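Local structure of CymD (6Z34) at residues A[192-205]-A[252-265]. The protein probably lets monoaromatic hydrocarbons through the outer membrane by lateral diffusion, as a FadL-family channel. Numbering follows the deposited sequence.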
ATOM      1  N   LEU A 192     -21.923 -11.344 -28.305  1.00 90.75           N
ATOM      2  CA  LEU A 192     -22.264 -10.118 -27.596  1.00 85.59           C
ATOM      3  C   LEU A 192     -22.591  -8.978 -28.556  1.00 98.07           C
ATOM      4  O   LEU A 192     -23.582  -8.262 -28.362  1.00101.97           O
ATOM      5  CB  LEU A 192     -21.125  -9.735 -26.656  1.00 85.54           C
ATOM      6  CG  LEU A 192     -21.391  -8.516 -25.791  1.00 86.50           C
ATOM      7  CD1 LEU A 192     -21.343  -8.886 -24.311  1.00 74.56           C
ATOM      8  CD2 LEU A 192     -20.345  -7.486 -26.125  1.00 95.25           C
ATOM      9  N   LEU A 193     -21.791  -8.803 -29.608  1.00101.18           N
ATOM     10  CA  LEU A 193     -22.112  -7.786 -30.604  1.00100.17           C
ATOM     11  C   LEU A 193     -23.454  -8.039 -31.281  1.00 97.56           C
ATOM     12  O   LEU A 193     -24.003  -7.122 -31.908  1.00 89.50           O
ATOM     13  CB  LEU A 193     -21.010  -7.708 -31.661  1.00100.52           C
ATOM     14  CG  LEU A 193     -19.573  -7.508 -31.185  1.00 99.87           C
ATOM     15  CD1 LEU A 193     -18.676  -7.302 -32.387  1.00104.61           C
ATOM     16  CD2 LEU A 193     -19.461  -6.340 -30.218  1.00 92.16           C
ATOM     17  N   SER A 194     -23.990  -9.257 -31.175  1.00 95.57           N
ATOM     18  CA  SER A 194     -25.283  -9.593 -31.757  1.00 93.10           C
ATOM     19  C   SER A 194     -26.420  -9.506 -30.740  1.00 92.42           C
ATOM     20  O   SER A 194     -27.544  -9.930 -31.038  1.00 87.25           O
ATOM     21  CB  SER A 194     -25.228 -10.986 -32.400  1.00 90.41           C
ATOM     22  OG  SER A 194     -24.990 -12.008 -31.448  1.00 92.71           O
ATOM     23  N   VAL A 195     -26.153  -8.978 -29.551  1.00 93.87           N
ATOM     24  CA  VAL A 195     -27.236  -8.568 -28.649  1.00 82.01           C
ATOM     25  C   VAL A 195     -27.920  -7.331 -29.228  1.00 83.71           C
ATOM     26  O   VAL A 195     -27.242  -6.316 -29.478  1.00 84.18           O
ATOM     27  CB  VAL A 195     -26.682  -8.282 -27.251  1.00 73.68           C
ATOM     28  CG1 VAL A 195     -27.790  -7.777 -26.347  1.00 78.69           C
ATOM     29  CG2 VAL A 195     -26.018  -9.522 -26.659  1.00 72.53           C
ATOM     30  N   PRO A 196     -29.235  -7.352 -29.458  1.00 81.59           N
ATOM     31  CA  PRO A 196     -29.890  -6.197 -30.088  1.00 83.06           C
ATOM     32  C   PRO A 196     -29.736  -4.935 -29.253  1.00 80.92           C
ATOM     33  O   PRO A 196     -29.871  -4.960 -28.025  1.00 67.54           O
ATOM     34  CB  PRO A 196     -31.362  -6.623 -30.185  1.00 86.46           C
ATOM     35  CG  PRO A 196     -31.361  -8.095 -29.991  1.00 86.74           C
ATOM     36  CD  PRO A 196     -30.202  -8.398 -29.101  1.00 80.13           C
ATOM     37  N   GLU A 197     -29.451  -3.828 -29.945  1.00 81.26           N
ATOM     38  CA  GLU A 197     -29.315  -2.502 -29.340  1.00 82.14           C
ATOM     39  C   GLU A 197     -28.241  -2.476 -28.254  1.00 78.36           C
ATOM     40  O   GLU A 197     -28.330  -1.697 -27.298  1.00 86.83           O
ATOM     41  CB  GLU A 197     -30.658  -2.016 -28.784  1.00 85.13           C
ATOM     42  CG  GLU A 197     -30.794  -0.505 -28.651  1.00 96.10           C
ATOM     43  CD  GLU A 197     -31.059   0.194 -29.973  1.00108.60           C
ATOM     44  OE1 GLU A 197     -30.804   1.413 -30.054  1.00113.78           O
ATOM     45  OE2 GLU A 197     -31.514  -0.468 -30.930  1.00110.37           O
ATOM     46  N   LEU A 198     -27.221  -3.326 -28.371  1.00 71.17           N
ATOM     47  CA  LEU A 198     -26.251  -3.446 -27.285  1.00 70.44           C
ATOM     48  C   LEU A 198     -25.593  -2.096 -27.025  1.00 77.71           C
ATOM     49  O   LEU A 198     -25.122  -1.429 -27.952  1.00 88.50           O
ATOM     50  CB  LEU A 198     -25.179  -4.491 -27.603  1.00 70.28           C
ATOM     51  CG  LEU A 198     -24.000  -4.376 -26.623  1.00 68.31           C
ATOM     52  CD1 LEU A 198     -24.480  -4.758 -25.217  1.00 62.37           C
ATOM     53  CD2 LEU A 198     -22.776  -5.191 -27.039  1.00 67.77           C
ATOM     54  N   SER A 199     -25.575  -1.693 -25.761  1.00 72.19           N
ATOM     55  CA  SER A 199     -25.079  -0.388 -25.356  1.00 77.50           C
ATOM     56  C   SER A 199     -23.801  -0.436 -24.527  1.00 79.64           C
ATOM     57  O   SER A 199     -22.962   0.460 -24.646  1.00 84.15           O
ATOM     58  CB  SER A 199     -26.167   0.345 -24.570  1.00 80.34           C
ATOM     59  OG  SER A 199     -25.575   1.245 -23.651  1.00 88.67           O
ATOM     60  N   ALA A 200     -23.620  -1.445 -23.684  1.00 75.49           N
ATOM     61  CA  ALA A 200     -22.412  -1.522 -22.874  1.00 81.75           C
ATOM     62  C   ALA A 200     -22.288  -2.914 -22.285  1.00 80.91           C
ATOM     63  O   ALA A 200     -23.286  -3.597 -22.044  1.00 84.43           O
ATOM     64  CB  ALA A 200     -22.411  -0.489 -21.739  1.00 76.41           C
ATOM     65  N   GLY A 201     -21.045  -3.322 -22.064  1.00 78.73           N
ATOM     66  CA  GLY A 201     -20.743  -4.492 -21.265  1.00 72.15           C
ATOM     67  C   GLY A 201     -20.228  -4.045 -19.906  1.00 73.04           C
ATOM     68  O   GLY A 201     -19.460  -3.091 -19.809  1.00 77.32           O
ATOM     69  N   TYR A 202     -20.678  -4.734 -18.863  1.00 68.09           N
ATOM     70  CA  TYR A 202     -20.271  -4.425 -17.496  1.00 72.24           C
ATOM     71  C   TYR A 202     -19.618  -5.653 -16.877  1.00 70.82           C
ATOM     72  O   TYR A 202     -20.281  -6.671 -16.660  1.00 66.02           O
ATOM     73  CB  TYR A 202     -21.457  -3.960 -16.657  1.00 74.30           C
ATOM     74  CG  TYR A 202     -21.012  -3.356 -15.356  1.00 75.57           C
ATOM     75  CD1 TYR A 202     -20.254  -2.191 -15.340  1.00 76.96           C
ATOM     76  CD2 TYR A 202     -21.312  -3.966 -14.144  1.00 81.78           C
ATOM     77  CE1 TYR A 202     -19.824  -1.636 -14.151  1.00 82.87           C
ATOM     78  CE2 TYR A 202     -20.881  -3.421 -12.941  1.00 79.38           C
ATOM     79  CZ  TYR A 202     -20.139  -2.256 -12.952  1.00 78.71           C
ATOM     80  OH  TYR A 202     -19.710  -1.700 -11.770  1.00 76.64           O
ATOM     81  N   LEU A 203     -18.323  -5.552 -16.593  1.00 70.74           N
ATOM     82  CA  LEU A 203     -17.611  -6.578 -15.840  1.00 70.07           C
ATOM     83  C   LEU A 203     -17.652  -6.229 -14.360  1.00 61.85           C
ATOM     84  O   LEU A 203     -17.144  -5.184 -13.954  1.00 72.65           O
ATOM     85  CB  LEU A 203     -16.169  -6.709 -16.312  1.00 76.72           C
ATOM     86  CG  LEU A 203     -15.448  -7.902 -15.700  1.00 71.25           C
ATOM     87  CD1 LEU A 203     -15.998  -9.172 -16.304  1.00 66.39           C
ATOM     88  CD2 LEU A 203     -13.930  -7.787 -15.927  1.00 74.94           C
ATOM     89  N   SER A 204     -18.266  -7.099 -13.567  1.00 62.47           N
ATOM     90  CA  SER A 204     -18.469  -6.899 -12.141  1.00 54.29           C
ATOM     91  C   SER A 204     -17.796  -8.044 -11.402  1.00 61.22           C
ATOM     92  O   SER A 204     -18.012  -9.211 -11.744  1.00 61.10           O
ATOM     93  CB  SER A 204     -19.967  -6.845 -11.803  1.00 57.24           C
ATOM     94  OG  SER A 204     -20.169  -6.734 -10.406  1.00 83.18           O
ATOM     95  N   ALA A 205     -16.966  -7.719 -10.400  1.00 57.98           N
ATOM     96  CA  ALA A 205     -16.231  -8.786  -9.714  1.00 49.59           C
ATOM     97  C   ALA A 205     -16.002  -8.314  -8.278  1.00 59.80           C
ATOM     98  O   ALA A 205     -14.937  -7.806  -7.914  1.00 64.99           O
ATOM     99  CB  ALA A 205     -14.926  -9.130 -10.429  1.00 55.43           C
ATOM    100  N   ASN A 252     -14.238 -15.009  -9.365  1.00 62.50           N
ATOM    101  CA  ASN A 252     -15.510 -15.000 -10.072  1.00 60.74           C
ATOM    102  C   ASN A 252     -15.907 -13.581 -10.439  1.00 61.58           C
ATOM    103  O   ASN A 252     -15.540 -12.617  -9.761  1.00 65.25           O
ATOM    104  CB  ASN A 252     -16.630 -15.619  -9.230  1.00 54.02           C
ATOM    105  CG  ASN A 252     -16.339 -17.039  -8.859  1.00 74.76           C
ATOM    106  OD1 ASN A 252     -15.716 -17.773  -9.627  1.00 84.56           O
ATOM    107  ND2 ASN A 252     -16.771 -17.439  -7.672  1.00 87.99           N
ATOM    108  N   ALA A 253     -16.680 -13.475 -11.513  1.00 66.84           N
ATOM    109  CA  ALA A 253     -17.107 -12.191 -12.046  1.00 69.75           C
ATOM    110  C   ALA A 253     -18.366 -12.402 -12.861  1.00 66.08           C
ATOM    111  O   ALA A 253     -18.643 -13.504 -13.339  1.00 67.04           O
ATOM    112  CB  ALA A 253     -16.028 -11.541 -12.915  1.00 72.31           C
ATOM    113  N   ASP A 254     -19.125 -11.324 -13.009  1.00 69.07           N
ATOM    114  CA  ASP A 254     -20.280 -11.281 -13.894  1.00 77.78           C
ATOM    115  C   ASP A 254     -19.996 -10.289 -15.009  1.00 76.17           C
ATOM    116  O   ASP A 254     -19.474  -9.200 -14.756  1.00 76.45           O
ATOM    117  CB  ASP A 254     -21.553 -10.873 -13.145  1.00 83.60           C
ATOM    118  CG  ASP A 254     -22.000 -11.913 -12.144  1.00 94.99           C
ATOM    119  OD1 ASP A 254     -22.045 -13.109 -12.507  1.00 97.46           O
ATOM    120  OD2 ASP A 254     -22.291 -11.532 -10.988  1.00101.05           O
ATOM    121  N   LEU A 255     -20.337 -10.670 -16.231  1.00 73.45           N
ATOM    122  CA  LEU A 255     -20.332  -9.778 -17.381  1.00 66.76           C
ATOM    123  C   LEU A 255     -21.778  -9.579 -17.797  1.00 64.41           C
ATOM    124  O   LEU A 255     -22.412 -10.517 -18.288  1.00 65.17           O
ATOM    125  CB  LEU A 255     -19.520 -10.363 -18.530  1.00 75.44           C
ATOM    126  CG  LEU A 255     -19.402  -9.419 -19.720  1.00 78.71           C
ATOM    127  CD1 LEU A 255     -18.776  -8.116 -19.255  1.00 76.23           C
ATOM    128  CD2 LEU A 255     -18.595 -10.060 -20.827  1.00 79.70           C
ATOM    129  N   THR A 256     -22.303  -8.377 -17.591  1.00 61.66           N
ATOM    130  CA  THR A 256     -23.668  -8.059 -17.978  1.00 63.93           C
ATOM    131  C   THR A 256     -23.662  -7.296 -19.300  1.00 68.14           C
ATOM    132  O   THR A 256     -22.952  -6.294 -19.443  1.00 66.85           O
ATOM    133  CB  THR A 256     -24.371  -7.251 -16.890  1.00 62.48           C
ATOM    134  OG1 THR A 256     -24.219  -7.921 -15.636  1.00 65.27           O
ATOM    135  CG2 THR A 256     -25.866  -7.131 -17.207  1.00 63.71           C
ATOM    136  N   ALA A 257     -24.426  -7.796 -20.270  1.00 63.04           N
ATOM    137  CA  ALA A 257     -24.682  -7.076 -21.509  1.00 61.45           C
ATOM    138  C   ALA A 257     -25.880  -6.160 -21.301  1.00 63.74           C
ATOM    139  O   ALA A 257     -26.947  -6.618 -20.888  1.00 65.00           O
ATOM    140  CB  ALA A 257     -24.955  -8.054 -22.651  1.00 63.88           C
ATOM    141  N   VAL A 258     -25.705  -4.872 -21.572  1.00 63.10           N
ATOM    142  CA  VAL A 258     -26.739  -3.873 -21.321  1.00 64.24           C
ATOM    143  C   VAL A 258     -27.404  -3.506 -22.642  1.00 68.07           C
ATOM    144  O   VAL A 258     -26.726  -3.154 -23.617  1.00 67.87           O
ATOM    145  CB  VAL A 258     -26.163  -2.636 -20.622  1.00 63.79           C
ATOM    146  CG1 VAL A 258     -27.280  -1.700 -20.214  1.00 66.62           C
ATOM    147  CG2 VAL A 258     -25.386  -3.067 -19.398  1.00 57.53           C
ATOM    148  N   SER A 259     -28.732  -3.586 -22.670  1.00 66.24           N
ATOM    149  CA  SER A 259     -29.503  -3.262 -23.863  1.00 62.84           C
ATOM    150  C   SER A 259     -30.847  -2.690 -23.443  1.00 66.64           C
ATOM    151  O   SER A 259     -31.488  -3.210 -22.521  1.00 69.90           O
ATOM    152  CB  SER A 259     -29.705  -4.494 -24.750  1.00 63.78           C
ATOM    153  OG  SER A 259     -30.800  -4.307 -25.643  1.00 70.68           O
ATOM    154  N   ALA A 260     -31.254  -1.602 -24.100  1.00 71.56           N
ATOM    155  CA  ALA A 260     -32.574  -1.039 -23.841  1.00 84.27           C
ATOM    156  C   ALA A 260     -33.675  -1.998 -24.261  1.00 96.71           C
ATOM    157  O   ALA A 260     -34.751  -2.019 -23.652  1.00106.21           O
ATOM    158  CB  ALA A 260     -32.741   0.293 -24.575  1.00 84.93           C
ATOM    159  N   VAL A 261     -33.426  -2.791 -25.294  1.00 94.56           N
ATOM    160  CA  VAL A 261     -34.433  -3.690 -25.841  1.00 84.77           C
ATOM    161  C   VAL A 261     -34.378  -5.058 -25.178  1.00 83.15           C
ATOM    162  O   VAL A 261     -35.406  -5.607 -24.783  1.00 90.43           O
ATOM    163  CB  VAL A 261     -34.235  -3.790 -27.364  1.00 88.19           C
ATOM    164  CG1 VAL A 261     -34.772  -5.106 -27.890  1.00 97.49           C
ATOM    165  CG2 VAL A 261     -34.891  -2.609 -28.043  1.00 89.85           C
ATOM    166  N   ALA A 262     -33.179  -5.612 -25.014  1.00 76.73           N
ATOM    167  CA  ALA A 262     -32.998  -6.987 -24.576  1.00 73.07           C
ATOM    168  C   ALA A 262     -32.737  -7.118 -23.077  1.00 67.91           C
ATOM    169  O   ALA A 262     -32.451  -8.224 -22.608  1.00 66.01           O
ATOM    170  CB  ALA A 262     -31.856  -7.632 -25.357  1.00 65.57           C
ATOM    171  N   GLY A 263     -32.844  -6.036 -22.316  1.00 66.36           N
ATOM    172  CA  GLY A 263     -32.555  -6.095 -20.900  1.00 59.60           C
ATOM    173  C   GLY A 263     -31.064  -6.293 -20.667  1.00 60.84           C
ATOM    174  O   GLY A 263     -30.245  -6.340 -21.588  1.00 66.95           O
ATOM    175  N   ASN A 264     -30.722  -6.420 -19.393  1.00 59.52           N
ATOM    176  CA  ASN A 264     -29.346  -6.587 -18.940  1.00 65.60           C
ATOM    177  C   ASN A 264     -29.102  -8.067 -18.719  1.00 71.63           C
ATOM    178  O   ASN A 264     -29.486  -8.619 -17.686  1.00 80.87           O
ATOM    179  CB  ASN A 264     -29.105  -5.791 -17.668  1.00 66.06           C
ATOM    180  CG  ASN A 264     -29.583  -4.390 -17.792  1.00 77.15           C
ATOM    181  OD1 ASN A 264     -29.282  -3.716 -18.775  1.00 85.33           O
ATOM    182  ND2 ASN A 264     -30.353  -3.935 -16.815  1.00 84.58           N
ATOM    183  N   ILE A 265     -28.452  -8.705 -19.684  1.00 66.65           N
ATOM    184  CA  ILE A 265     -28.229 -10.144 -19.669  1.00 57.44           C
ATOM    185  C   ILE A 265     -26.934 -10.407 -18.892  1.00 64.92           C
ATOM    186  O   ILE A 265     -25.846 -10.102 -19.419  1.00 65.00           O
ATOM    187  CB  ILE A 265     -28.159 -10.711 -21.087  1.00 60.62           C
ATOM    188  CG1 ILE A 265     -29.411 -10.312 -21.870  1.00 60.60           C
ATOM    189  CG2 ILE A 265     -28.025 -12.221 -21.073  1.00 63.47           C
ATOM    190  CD1 ILE A 265     -29.329 -10.709 -23.316  1.00 64.37           C
TER
HETATM  191  O   HOH W   1     -21.925  -7.763 -14.655  1.00 52.44           O
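Ser-259 of 252-265 and Pro-196 of 192-205 meet at the open end of an antiparallel beta hairpin in the FadL-type barrel, away from the turn that joins strands 198-229 and 234-259. With OG anti to the backbone N (chi1 160°), the Ser-259 hydroxyl reaches across and donates to Pro-196 O, 2.6 Å from OG, approaching at a C=O...O angle of 159° and tilted 17° from the carbonyl plane. Ser-259 OG in turn accepts from Ala-262 N in an ST motif, and so ties the type II turn 195-198 to the loop at 260-263. Replacing Ser-259 by alanine is likely to leave Pro-196 O and Ala-262 N without this common partner, removing the polar link between the two loops. Next to this bond, Val-195 lays CG1 against Ser-259 CB (4.1 Å) and Ala-262 CB, while Leu-192 CD1 and Leu-198 CD1 close on the methyl of Ala-257. Ser-199 and Ala-200 both face Val-258, forming a classic beta bulge; regular pairing follows. On one face Leu-255 extends CD1 over the backbone of Tyr-202 and meets Leu-203 CB at 4.2 Å. On the other, the Tyr-202 ring leads away from the hairpin partner, its OH bonded to Glu-129 O, and a water donating to Tyr-202 O sits 2.5 Å from Thr-256 OG1.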